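Local structure of flagellar hook-associated protein 2 (Helicobacter pylori, 6IWY) at residues Gly46-Ser51 / Pro109-Val114; Asp84-Ile89 / Gly99-Thr104; Gln58-Leu63 / Asn75-Met80; Asp54-Val59 / Thr355-Lys360. The protein caps the distal end of the growing flagellar filament, promoting polymerization of flagellin monomers there and keeping them from leaking out unassembled. All blocks are in the same frame, centred on the assembly; numbering follows the deposited sequence.

Contact 1 of 4, residues Gly46-Ser51 / Pro109-Val114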
loop_
_atom_site.group_PDB
_atom_site.type_symbol
_atom_site.label_atom_id
_atom_site.label_comp_id
_atom_site.label_asym_id
_atom_site.label_seq_id
_atom_site.Cartn_x
_atom_site.Cartn_y
_atom_site.Cartn_z
ATOM N N GLY A 46 6.400 -11.392 3.708
ATOM C CA GLY A 46 5.936 -12.742 3.939
ATOM C C GLY A 46 6.901 -13.438 4.849
ATOM O O GLY A 46 7.914 -12.848 5.253
ATOM N N ALA A 47 6.587 -14.698 5.164
ATOM C CA ALA A 47 7.266 -15.432 6.229
ATOM C C ALA A 47 8.457 -16.166 5.646
ATOM O O ALA A 47 8.752 -15.990 4.475
ATOM C CB ALA A 47 6.312 -16.399 6.918
ATOM N N LYS A 48 9.148 -16.953 6.468
ATOM C CA LYS A 48 10.229 -17.791 6.005
ATOM C C LYS A 48 9.687 -19.117 5.483
ATOM O O LYS A 48 8.840 -19.737 6.122
ATOM C CB LYS A 48 11.178 -18.095 7.168
ATOM C CG LYS A 48 11.716 -16.868 7.978
ATOM C CD LYS A 48 12.594 -15.932 7.111
ATOM C CE LYS A 48 13.945 -16.585 6.761
ATOM N NZ LYS A 48 14.635 -17.014 7.980
ATOM N N PHE A 49 10.204 -19.569 4.339
ATOM C CA PHE A 49 9.899 -20.915 3.792
ATOM C C PHE A 49 11.127 -21.876 3.638
ATOM O O PHE A 49 12.263 -21.460 3.374
ATOM C CB PHE A 49 9.184 -20.787 2.456
ATOM C CG PHE A 49 7.935 -19.934 2.508
ATOM C CD1 PHE A 49 8.002 -18.551 2.269
ATOM C CD2 PHE A 49 6.693 -20.502 2.771
ATOM C CE1 PHE A 49 6.864 -17.753 2.300
ATOM C CE2 PHE A 49 5.540 -19.707 2.798
ATOM C CZ PHE A 49 5.632 -18.320 2.566
ATOM N N SER A 50 10.855 -23.167 3.806
ATOM C CA SER A 50 11.825 -24.230 3.593
ATOM C C SER A 50 12.152 -24.463 2.135
ATOM O O SER A 50 13.164 -25.043 1.811
ATOM C CB SER A 50 11.274 -25.546 4.141
ATOM O OG SER A 50 10.422 -25.300 5.242
ATOM N N SER A 51 11.278 -24.038 1.251
ATOM C CA SER A 51 11.450 -24.328 -0.154
ATOM C C SER A 51 10.623 -23.343 -0.951
ATOM O O SER A 51 9.542 -22.936 -0.513
ATOM C CB SER A 51 11.017 -25.783 -0.440
ATOM O OG SER A 51 10.690 -25.991 -1.801
ATOM N N PRO A 109 15.313 -20.886 4.878
ATOM C CA PRO A 109 16.103 -19.790 4.314
ATOM C C PRO A 109 15.379 -18.854 3.387
ATOM O O PRO A 109 15.795 -17.706 3.238
ATOM C CB PRO A 109 17.218 -20.492 3.549
ATOM C CG PRO A 109 17.001 -21.963 3.712
ATOM C CD PRO A 109 15.711 -22.210 4.374
ATOM N N TYR A 110 14.300 -19.315 2.778
ATOM C CA TYR A 110 13.706 -18.594 1.650
ATOM C C TYR A 110 12.699 -17.530 2.060
ATOM O O TYR A 110 11.720 -17.790 2.761
ATOM C CB TYR A 110 13.095 -19.588 0.674
ATOM C CG TYR A 110 14.132 -20.498 0.036
ATOM C CD1 TYR A 110 15.097 -19.987 -0.820
ATOM C CD2 TYR A 110 14.148 -21.860 0.295
ATOM C CE1 TYR A 110 16.050 -20.800 -1.407
ATOM C CE2 TYR A 110 15.102 -22.702 -0.294
ATOM C CZ TYR A 110 16.049 -22.165 -1.151
ATOM O OH TYR A 110 17.006 -22.980 -1.746
ATOM N N GLN A 111 12.945 -16.320 1.583
ATOM C CA GLN A 111 12.176 -15.149 1.975
ATOM C C GLN A 111 11.805 -14.388 0.738
ATOM O O GLN A 111 12.641 -14.197 -0.129
ATOM C CB GLN A 111 13.030 -14.262 2.857
ATOM C CG GLN A 111 12.557 -12.850 2.969
ATOM C CD GLN A 111 11.352 -12.705 3.838
ATOM O OE1 GLN A 111 11.431 -12.911 5.056
ATOM N NE2 GLN A 111 10.228 -12.278 3.239
ATOM N N LEU A 112 10.562 -13.928 0.660
ATOM C CA LEU A 112 10.102 -13.269 -0.538
ATOM C C LEU A 112 10.583 -11.836 -0.464
ATOM O O LEU A 112 10.428 -11.176 0.562
ATOM C CB LEU A 112 8.578 -13.363 -0.640
ATOM C CG LEU A 112 7.849 -12.736 -1.836
ATOM C CD1 LEU A 112 8.263 -13.385 -3.121
ATOM C CD2 LEU A 112 6.329 -12.828 -1.649
ATOM N N MET A 113 11.212 -11.370 -1.537
ATOM C CA MET A 113 11.623 -9.970 -1.620
ATOM C C MET A 113 10.784 -9.339 -2.690
ATOM O O MET A 113 10.395 -10.006 -3.630
ATOM C CB MET A 113 13.092 -9.840 -2.015
ATOM C CG MET A 113 14.045 -10.632 -1.148
ATOM S SD MET A 113 14.101 -10.000 0.524
ATOM C CE MET A 113 14.872 -8.397 0.324
ATOM N N VAL A 114 10.508 -8.049 -2.517
ATOM C CA VAL A 114 9.751 -7.231 -3.461
ATOM C C VAL A 114 10.615 -6.011 -3.663
ATOM O O VAL A 114 10.730 -5.181 -2.765
ATOM C CB VAL A 114 8.410 -6.785 -2.862
ATOM C CG1 VAL A 114 7.641 -5.944 -3.863
ATOM C CG2 VAL A 114 7.617 -8.000 -2.442
#
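Phe49 and Tyr110 form an antiparallel hydrogen-bonded pair where the short strand 47-49 meets the start of strand 110-114. The two axes come within 4.9 Å, but their directions lie 131° apart, and the firm pairing is limited to Phe49 and Tyr110. Phe49 N reaches Tyr110 O at 2.8 Å and Tyr110 N returns to Phe49 O at 3.0 Å. Lys48 CA also leans on Tyr110 O through a C-H...O contact.

Phe49 and Tyr110 send their side chains to the same face of the sheet, yet the rings do not stack on each other. Tyr110 CB lies 3.4 Å from Phe49 O, and the edge of its ring runs past the carbonyl oxygens of Phe49 and Ser50. On the other face, Gln111 bends back toward Gly46: CG stands anti to the backbone N (chi1 161°) and the chain folds at chi2. Its NE2 gives one bond to Gly46 O at 3.1 Å, from above the carbonyl plane, and another to Leu112 O at 2.9 Å, which together fix the amide. Lys48 crosses this side chain at about a right angle, with CD 3.8 Å from Gln111 OE1, while its NZ bonds Gly105 O. Helix 82-92 covers the Phe49-Tyr110 face through Leu82. This is the frayed end of a central strand pair in a four-stranded antiparallel sheet with a helix packed on one face.

Contact 2 of 4, residues Asp84-Ile89 / Gly99-Thr104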
loop_
_atom_site.group_PDB
_atom_site.type_symbol
_atom_site.label_atom_id
_atom_site.label_comp_id
_atom_site.label_asym_id
_atom_site.label_seq_id
_atom_site.Cartn_x
_atom_site.Cartn_y
_atom_site.Cartn_z
ATOM N N ASP A 84 5.392 -19.370 -7.098
ATOM C CA ASP A 84 4.243 -18.798 -7.785
ATOM C C ASP A 84 4.034 -17.318 -7.412
ATOM O O ASP A 84 3.940 -16.466 -8.295
ATOM C CB ASP A 84 2.952 -19.558 -7.456
ATOM C CG ASP A 84 2.917 -20.982 -8.015
ATOM O OD1 ASP A 84 3.787 -21.386 -8.830
ATOM O OD2 ASP A 84 1.964 -21.703 -7.635
ATOM N N VAL A 85 3.960 -17.003 -6.119
ATOM C CA VAL A 85 3.651 -15.625 -5.717
ATOM C C VAL A 85 4.730 -14.647 -6.179
ATOM O O VAL A 85 4.436 -13.531 -6.562
ATOM C CB VAL A 85 3.505 -15.461 -4.208
ATOM C CG1 VAL A 85 3.343 -13.978 -3.882
ATOM C CG2 VAL A 85 2.328 -16.242 -3.692
ATOM N N ALA A 86 5.977 -15.077 -6.144
ATOM C CA ALA A 86 7.075 -14.230 -6.570
ATOM C C ALA A 86 6.850 -13.801 -8.007
ATOM O O ALA A 86 6.973 -12.631 -8.345
ATOM C CB ALA A 86 8.378 -14.963 -6.448
ATOM N N GLN A 87 6.518 -14.767 -8.855
ATOM C CA GLN A 87 6.358 -14.508 -10.274
ATOM C C GLN A 87 5.107 -13.671 -10.564
ATOM O O GLN A 87 5.038 -12.836 -11.540
ATOM C CB GLN A 87 6.184 -15.812 -11.042
ATOM C CG GLN A 87 6.063 -15.595 -12.576
ATOM C CD GLN A 87 7.379 -15.116 -13.202
ATOM O OE1 GLN A 87 8.435 -15.667 -12.910
ATOM N NE2 GLN A 87 7.318 -14.078 -14.043
ATOM N N SER A 88 4.085 -13.926 -9.745
ATOM C CA SER A 88 2.832 -13.282 -9.980
ATOM C C SER A 88 2.979 -11.790 -9.640
ATOM O O SER A 88 2.328 -10.983 -10.279
ATOM C CB SER A 88 1.696 -13.995 -9.239
ATOM O OG SER A 88 1.504 -13.493 -7.941
ATOM N N ILE A 89 3.857 -11.429 -8.682
ATOM C CA ILE A 89 4.148 -10.011 -8.390
ATOM C C ILE A 89 4.776 -9.354 -9.600
ATOM O O ILE A 89 4.338 -8.291 -10.047
ATOM C CB ILE A 89 5.080 -9.817 -7.183
ATOM C CG1 ILE A 89 4.328 -10.102 -5.897
ATOM C CG2 ILE A 89 5.639 -8.395 -7.163
ATOM C CD1 ILE A 89 5.197 -10.149 -4.705
ATOM N N GLY A 99 9.176 -9.431 -7.868
ATOM C CA GLY A 99 9.050 -10.438 -6.806
ATOM C C GLY A 99 10.123 -11.488 -6.965
ATOM O O GLY A 99 10.075 -12.288 -7.876
ATOM N N ILE A 100 11.071 -11.470 -6.039
ATOM C CA ILE A 100 12.319 -12.211 -6.093
ATOM C C ILE A 100 12.474 -12.978 -4.789
ATOM O O ILE A 100 12.127 -12.449 -3.722
ATOM C CB ILE A 100 13.504 -11.200 -6.175
ATOM C CG1 ILE A 100 13.563 -10.534 -7.554
ATOM C CG2 ILE A 100 14.824 -11.859 -5.852
ATOM C CD1 ILE A 100 14.513 -9.357 -7.624
ATOM N N VAL A 101 13.047 -14.179 -4.868
ATOM C CA VAL A 101 13.290 -15.053 -3.722
ATOM C C VAL A 101 14.784 -15.091 -3.411
ATOM O O VAL A 101 15.605 -15.388 -4.287
ATOM C CB VAL A 101 12.861 -16.515 -4.027
ATOM C CG1 VAL A 101 12.712 -17.305 -2.716
ATOM C CG2 VAL A 101 11.574 -16.563 -4.864
ATOM N N MET A 102 15.130 -14.836 -2.156
ATOM C CA MET A 102 16.514 -14.673 -1.742
ATOM C C MET A 102 16.708 -15.590 -0.559
ATOM O O MET A 102 15.846 -15.657 0.312
ATOM C CB MET A 102 16.781 -13.219 -1.340
ATOM C CG MET A 102 18.239 -12.797 -1.060
ATOM S SD MET A 102 18.308 -11.208 -0.134
ATOM C CE MET A 102 19.679 -10.453 -0.972
ATOM N N LYS A 103 17.807 -16.349 -0.567
ATOM C CA LYS A 103 18.222 -17.075 0.617
ATOM C C LYS A 103 18.650 -16.086 1.722
ATOM O O LYS A 103 19.369 -15.120 1.469
ATOM C CB LYS A 103 19.391 -17.997 0.294
ATOM C CG LYS A 103 19.018 -19.397 -0.157
ATOM C CD LYS A 103 20.240 -20.286 -0.166
ATOM C CE LYS A 103 19.930 -21.664 -0.685
ATOM N NZ LYS A 103 21.186 -22.400 -1.025
ATOM N N THR A 104 18.204 -16.337 2.941
ATOM C CA THR A 104 18.722 -15.621 4.087
ATOM C C THR A 104 19.075 -16.605 5.194
ATOM O O THR A 104 19.617 -17.676 4.937
ATOM C CB THR A 104 17.742 -14.588 4.590
ATOM O OG1 THR A 104 16.444 -15.184 4.640
ATOM C CG2 THR A 104 17.732 -13.411 3.683
#
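Ala86 and Gly99 bring helix 82-92 against the edge strand 97-103 in a helix-on-sheet packing, the helix lying on an antiparallel sheet whose next strand is 110-116. The helix and strand segments run 144° apart in direction, and their axes approach to 6.4 Å. The CA atoms of Ala86 and Gly99 are 4.3 Å apart. Gly99 has no side chain and sets its bare backbone against Ala86 O and Ile89 CB, which is consistent with so close an approach.

The apolar contacts are few. Ala86 points its methyl at the strand, where CB meets Val101 CG2 at 3.9 Å. CG1 of Val101 lies anti to the backbone N (chi1 -163°), which leaves CG2, anti to the carbonyl carbon, to meet the methyl of Ala86. One helical turn on from Ala86, Ile89 lays its CG2 branch 3.8 Å from Gly99 N and also touches Gly99 CA. Leu112 of the neighbouring strand packs on Ala86 too, so the methyl packs on side chains from two adjacent strands.

A real polar tie comes from just outside the segments, where the hydroxyl of Thr90 is hydrogen-bonded both to Ala86 O and to Gly99 N, linking helix and strand. The polar contacts across the segments themselves are of the backbone. Ala86 O and Gly99 O face each other as two acceptors, and beside them a C-H...O contact brings Gly99 CA to 3.4 Å from Ala86 O.

Contact 3 of 4, residues Gln58-Leu63 / Asn75-Met80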
loop_
_atom_site.group_PDB
_atom_site.type_symbol
_atom_site.label_atom_id
_atom_site.label_comp_id
_atom_site.label_asym_id
_atom_site.label_seq_id
_atom_site.Cartn_x
_atom_site.Cartn_y
_atom_site.Cartn_z
ATOM N N GLN A 58 -3.152 -20.803 1.664
ATOM C CA GLN A 58 -4.222 -21.768 1.458
ATOM C C GLN A 58 -5.549 -21.098 1.177
ATOM O O GLN A 58 -6.581 -21.768 1.165
ATOM C CB GLN A 58 -4.388 -22.623 2.702
ATOM C CG GLN A 58 -3.085 -23.185 3.199
ATOM C CD GLN A 58 -3.247 -24.464 3.996
ATOM O OE1 GLN A 58 -2.664 -24.588 5.073
ATOM N NE2 GLN A 58 -4.014 -25.430 3.471
ATOM N N VAL A 59 -5.536 -19.785 0.964
ATOM C CA VAL A 59 -6.771 -19.035 0.747
ATOM C C VAL A 59 -6.543 -18.073 -0.412
ATOM O O VAL A 59 -5.407 -17.681 -0.658
ATOM C CB VAL A 59 -7.198 -18.246 2.037
ATOM C CG1 VAL A 59 -7.361 -19.185 3.228
ATOM C CG2 VAL A 59 -6.210 -17.142 2.373
ATOM N N ASP A 60 -7.598 -17.713 -1.135
ATOM C CA ASP A 60 -7.507 -16.628 -2.110
ATOM C C ASP A 60 -7.438 -15.288 -1.386
ATOM O O ASP A 60 -8.128 -15.057 -0.364
ATOM C CB ASP A 60 -8.722 -16.557 -3.028
ATOM C CG ASP A 60 -8.866 -17.757 -3.934
ATOM O OD1 ASP A 60 -7.963 -18.617 -3.996
ATOM O OD2 ASP A 60 -9.923 -17.828 -4.609
ATOM N N THR A 61 -6.635 -14.388 -1.943
ATOM C CA THR A 61 -6.473 -13.085 -1.356
ATOM C C THR A 61 -5.738 -12.175 -2.323
ATOM O O THR A 61 -5.404 -12.592 -3.418
ATOM C CB THR A 61 -5.763 -13.173 0.024
ATOM O OG1 THR A 61 -6.019 -11.975 0.760
ATOM C CG2 THR A 61 -4.270 -13.364 -0.125
ATOM N N THR A 62 -5.515 -10.930 -1.906
ATOM C CA THR A 62 -5.009 -9.873 -2.768
ATOM C C THR A 62 -3.868 -9.215 -2.066
ATOM O O THR A 62 -4.030 -8.817 -0.932
ATOM C CB THR A 62 -6.056 -8.753 -2.944
ATOM O OG1 THR A 62 -7.314 -9.310 -3.357
ATOM C CG2 THR A 62 -5.587 -7.724 -4.006
ATOM N N LEU A 63 -2.724 -9.084 -2.722
ATOM C CA LEU A 63 -1.648 -8.293 -2.158
ATOM C C LEU A 63 -1.785 -6.910 -2.734
ATOM O O LEU A 63 -1.729 -6.744 -3.930
ATOM C CB LEU A 63 -0.284 -8.861 -2.487
ATOM C CG LEU A 63 0.929 -7.982 -2.140
ATOM C CD1 LEU A 63 1.124 -7.876 -0.671
ATOM C CD2 LEU A 63 2.173 -8.549 -2.804
ATOM N N ASN A 75 -3.485 -10.768 -7.367
ATOM C CA ASN A 75 -4.399 -11.797 -6.898
ATOM C C ASN A 75 -3.564 -12.967 -6.498
ATOM O O ASN A 75 -2.578 -13.272 -7.155
ATOM C CB ASN A 75 -5.335 -12.215 -7.992
ATOM C CG ASN A 75 -6.115 -11.058 -8.550
ATOM O OD1 ASN A 75 -6.119 -10.832 -9.760
ATOM N ND2 ASN A 75 -6.796 -10.320 -7.684
ATOM N N ILE A 76 -3.930 -13.622 -5.410
ATOM C CA ILE A 76 -3.205 -14.800 -4.967
ATOM C C ILE A 76 -4.227 -15.923 -4.779
ATOM O O ILE A 76 -5.297 -15.699 -4.193
ATOM C CB ILE A 76 -2.467 -14.475 -3.697
ATOM C CG1 ILE A 76 -1.521 -13.284 -3.953
ATOM C CG2 ILE A 76 -1.741 -15.693 -3.202
ATOM C CD1 ILE A 76 -0.315 -13.245 -3.073
ATOM N N LYS A 77 -3.945 -17.109 -5.307
ATOM C CA LYS A 77 -4.949 -18.172 -5.274
ATOM C C LYS A 77 -4.628 -19.169 -4.162
ATOM O O LYS A 77 -3.487 -19.346 -3.805
ATOM C CB LYS A 77 -5.053 -18.900 -6.635
ATOM C CG LYS A 77 -5.348 -18.007 -7.832
ATOM C CD LYS A 77 -6.734 -17.391 -7.734
ATOM C CE LYS A 77 -6.957 -16.262 -8.723
ATOM N NZ LYS A 77 -8.247 -15.605 -8.432
ATOM N N ALA A 78 -5.653 -19.827 -3.637
ATOM C CA ALA A 78 -5.475 -20.898 -2.660
ATOM C C ALA A 78 -4.498 -21.967 -3.178
ATOM O O ALA A 78 -4.645 -22.475 -4.291
ATOM C CB ALA A 78 -6.827 -21.520 -2.320
ATOM N N GLY A 79 -3.494 -22.283 -2.372
ATOM C CA GLY A 79 -2.536 -23.329 -2.710
ATOM C C GLY A 79 -1.320 -22.911 -3.519
ATOM O O GLY A 79 -0.449 -23.731 -3.774
ATOM N N MET A 80 -1.260 -21.649 -3.934
ATOM C CA MET A 80 -0.056 -21.092 -4.597
ATOM C C MET A 80 1.251 -21.317 -3.784
ATOM O O MET A 80 1.276 -21.195 -2.545
ATOM C CB MET A 80 -0.233 -19.577 -4.803
ATOM C CG MET A 80 -0.178 -19.087 -6.251
ATOM S SD MET A 80 -1.001 -17.468 -6.420
ATOM C CE MET A 80 -0.760 -17.074 -8.153
#
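Ile76, Asp60 and Ala78 carry most of this contact, at the open end of the beta hairpin made by strands 61-67 and 70-76. Ile76 forms an antiparallel hydrogen-bonded pair with Thr61: Ile76 N meets Thr61 O at 2.7 Å, nearly head-on to the carbonyl, and Thr61 N meets Ile76 O at 2.9 Å. Their side chains lie side by side and point the same way, with Thr61 CG2 4.2 Å from Ile76 CB. Farther out, Ile76 CD1 touches Leu63 CB. This apolar face is closed by Phe357, which packs on Thr61, Leu63 and Ile76, and by Val85 of helix 82-92 on Ile76.

Asp60 extends the pairing with its carboxylate where the ladder ends. With chi1 at -66° the carboxylate lies beside the backbone N and OD1 reaches the opposite chain, where it accepts a bond from Ala78 N. OD2 is 4.7 Å from Lys77 NZ, too far for contact, though the opposite charges may attract weakly. The backbone of Asp60 joins in through a C-H...O contact from its CA to Ile76 O, and its main chain is bonded on to strand 344-347.

Ala78 starts the central pair of the type II turn Lys77-Met80, in which Gly79 takes a positive phi of 88°. Met80 N closes the turn onto Lys77 O. The methyl of Ala78 lies between two oxygens of the other segment, its CB 3.5 Å from both Gln58 O and Asp60 OD1.

Contact 4 of 4, residues Asp54-Val59 / Thr355-Lys360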
loop_
_atom_site.group_PDB
_atom_site.type_symbol
_atom_site.label_atom_id
_atom_site.label_comp_id
_atom_site.label_asym_id
_atom_site.label_seq_id
_atom_site.Cartn_x
_atom_site.Cartn_y
_atom_site.Cartn_z
ATOM N N ASP A 54 7.051 -24.652 -1.294
ATOM C CA ASP A 54 6.034 -24.708 -0.234
ATOM C C ASP A 54 4.866 -23.741 -0.503
ATOM O O ASP A 54 5.015 -22.683 -1.132
ATOM C CB ASP A 54 6.621 -24.402 1.144
ATOM C CG ASP A 54 7.639 -25.439 1.606
ATOM O OD1 ASP A 54 7.508 -26.669 1.315
ATOM O OD2 ASP A 54 8.596 -24.993 2.286
ATOM N N ILE A 55 3.702 -24.117 0.013
ATOM C CA ILE A 55 2.487 -23.352 -0.164
ATOM C C ILE A 55 2.610 -22.020 0.550
ATOM O O ILE A 55 2.867 -21.966 1.759
ATOM C CB ILE A 55 1.247 -24.157 0.312
ATOM C CG1 ILE A 55 1.135 -25.456 -0.531
ATOM C CG2 ILE A 55 -0.055 -23.322 0.191
ATOM C CD1 ILE A 55 -0.046 -26.356 -0.193
ATOM N N PHE A 56 2.453 -20.943 -0.223
ATOM C CA PHE A 56 2.423 -19.590 0.316
ATOM C C PHE A 56 1.114 -19.304 1.057
ATOM O O PHE A 56 1.136 -18.811 2.164
ATOM C CB PHE A 56 2.655 -18.549 -0.780
ATOM C CG PHE A 56 2.936 -17.179 -0.245
ATOM C CD1 PHE A 56 1.908 -16.330 0.075
ATOM C CD2 PHE A 56 4.244 -16.760 -0.003
ATOM C CE1 PHE A 56 2.166 -15.064 0.591
ATOM C CE2 PHE A 56 4.511 -15.507 0.516
ATOM C CZ PHE A 56 3.474 -14.657 0.809
ATOM N N SER A 57 -0.024 -19.599 0.446
ATOM C CA SER A 57 -1.336 -19.320 1.052
ATOM C C SER A 57 -2.353 -20.384 0.685
ATOM O O SER A 57 -2.420 -20.788 -0.459
ATOM C CB SER A 57 -1.874 -17.978 0.562
ATOM O OG SER A 57 -3.266 -17.880 0.835
ATOM N N GLN A 58 -3.152 -20.803 1.664
ATOM C CA GLN A 58 -4.222 -21.768 1.458
ATOM C C GLN A 58 -5.549 -21.098 1.177
ATOM O O GLN A 58 -6.581 -21.768 1.165
ATOM C CB GLN A 58 -4.388 -22.623 2.702
ATOM C CG GLN A 58 -3.085 -23.185 3.199
ATOM C CD GLN A 58 -3.247 -24.464 3.996
ATOM O OE1 GLN A 58 -2.664 -24.588 5.073
ATOM N NE2 GLN A 58 -4.014 -25.430 3.471
ATOM N N VAL A 59 -5.536 -19.785 0.964
ATOM C CA VAL A 59 -6.771 -19.035 0.747
ATOM C C VAL A 59 -6.543 -18.073 -0.412
ATOM O O VAL A 59 -5.407 -17.681 -0.658
ATOM C CB VAL A 59 -7.198 -18.246 2.037
ATOM C CG1 VAL A 59 -7.361 -19.185 3.228
ATOM C CG2 VAL A 59 -6.210 -17.142 2.373
ATOM N N THR A 355 -0.941 -12.543 8.654
ATOM C CA THR A 355 -0.396 -13.886 8.565
ATOM C C THR A 355 0.437 -13.998 7.289
ATOM O O THR A 355 1.596 -14.379 7.328
ATOM C CB THR A 355 -1.550 -14.891 8.512
ATOM O OG1 THR A 355 -2.794 -14.180 8.570
ATOM C CG2 THR A 355 -1.486 -15.845 9.658
ATOM N N LEU A 356 -0.143 -13.619 6.161
ATOM C CA LEU A 356 0.523 -13.769 4.873
ATOM C C LEU A 356 1.506 -12.679 4.504
ATOM O O LEU A 356 2.451 -12.977 3.778
ATOM C CB LEU A 356 -0.502 -13.876 3.741
ATOM C CG LEU A 356 -1.463 -15.070 3.837
ATOM C CD1 LEU A 356 -2.400 -15.111 2.617
ATOM C CD2 LEU A 356 -0.681 -16.379 3.998
ATOM N N PHE A 357 1.312 -11.440 4.973
ATOM C CA PHE A 357 2.014 -10.294 4.374
ATOM C C PHE A 357 2.736 -9.326 5.281
ATOM O O PHE A 357 2.751 -8.141 5.034
ATOM C CB PHE A 357 1.035 -9.462 3.533
ATOM C CG PHE A 357 0.396 -10.202 2.416
ATOM C CD1 PHE A 357 1.154 -10.921 1.517
ATOM C CD2 PHE A 357 -0.967 -10.146 2.243
ATOM C CE1 PHE A 357 0.565 -11.578 0.468
ATOM C CE2 PHE A 357 -1.563 -10.813 1.210
ATOM C CZ PHE A 357 -0.791 -11.534 0.311
ATOM N N MET A 358 3.377 -9.791 6.324
ATOM C CA MET A 358 4.305 -8.912 7.026
ATOM C C MET A 358 5.260 -8.295 6.002
ATOM O O MET A 358 5.708 -8.975 5.061
ATOM C CB MET A 358 5.073 -9.682 8.090
ATOM C CG MET A 358 4.521 -9.507 9.538
ATOM S SD MET A 358 2.936 -8.597 9.827
ATOM C CE MET A 358 2.938 -8.568 11.638
ATOM N N SER A 359 5.535 -7.004 6.147
ATOM C CA SER A 359 6.530 -6.366 5.313
ATOM C C SER A 359 7.546 -5.657 6.175
ATOM O O SER A 359 7.201 -5.130 7.219
ATOM C CB SER A 359 5.871 -5.369 4.399
ATOM O OG SER A 359 5.228 -4.331 5.152
ATOM N N LYS A 360 8.797 -5.658 5.730
ATOM C CA LYS A 360 9.859 -4.818 6.299
ATOM C C LYS A 360 10.656 -4.199 5.151
ATOM O O LYS A 360 11.060 -4.903 4.246
ATOM C CB LYS A 360 10.786 -5.667 7.180
ATOM C CG LYS A 360 12.023 -4.955 7.768
ATOM C CD LYS A 360 12.574 -5.683 8.995
ATOM C CE LYS A 360 13.736 -6.653 8.717
ATOM N NZ LYS A 360 15.089 -6.105 9.130
#
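Leu356 supplies the tight part of this contact, pushing its two methyls into the chain at Phe56 and Ser57. CD1 lies 3.4 Å from Ser57 OG and also touches Ser57 CB, while CD2 sits 3.5 Å from Phe56 O. A chi1 of -61° sets CG of Leu356 beside its own backbone N, and the branch then extends toward the loop. The hydroxyl that CD1 touches is itself engaged: Ser57 OG gives a bond to Val59 O at 2.6 Å, in the carbonyl plane and on a lone pair.

Beside it, the side chains of Phe56 and Phe357 cross at about a right angle, yet their ring planes are only some 30° apart; Phe357 CE1 comes to the edge of the Phe56 ring, 3.8 Å from Phe56 CE1. Within 355-360, Leu356 CB lies over the centre of the Phe357 ring, 3.8 Å above its plane. Phe56 CZ also comes 3.6 Å from Leu356 O.

The packing is slacker toward Val59, whose CG2 is 4.3 Å from Leu356 CD1; outward from here Ile55 and Gln58 on the loop and Thr355 on the helix end are exposed. Phe49, Leu82, Val85 and Leu112 also touch Phe56, and Leu45 and Leu63 reach Phe357. The whole is a small hydrophobic core, within this fragment of full-length FliD, in which the C-terminal end of helix 349-356 plugs against an irregular loop between two antiparallel sheets.

From the N terminus, strand 42-49 leads into the loop at 54-59, and the hairpin 61-67/70-76 follows at once; contact 3 closes the hairpin at its open end. Helix 82-92 and strand 97-103 come next, joined by contact 2. Contact 1 then brings strand 110-116 back to strand 42-49, and contacts 2 and 3, in series, both lie within its span. Contact 4 spans nearly 300 residues, crosses contact 1 along the chain and encloses contact 2. Contacts 3 and 4 share Gln58 and Val59. Contacts 1, 2 and 4 all reach the sheet of strands 97-103, 110-116, 42-49 and 359-361, while contact 3 belongs to the neighbouring hairpin sheet, which the 54-59 loop joins to it.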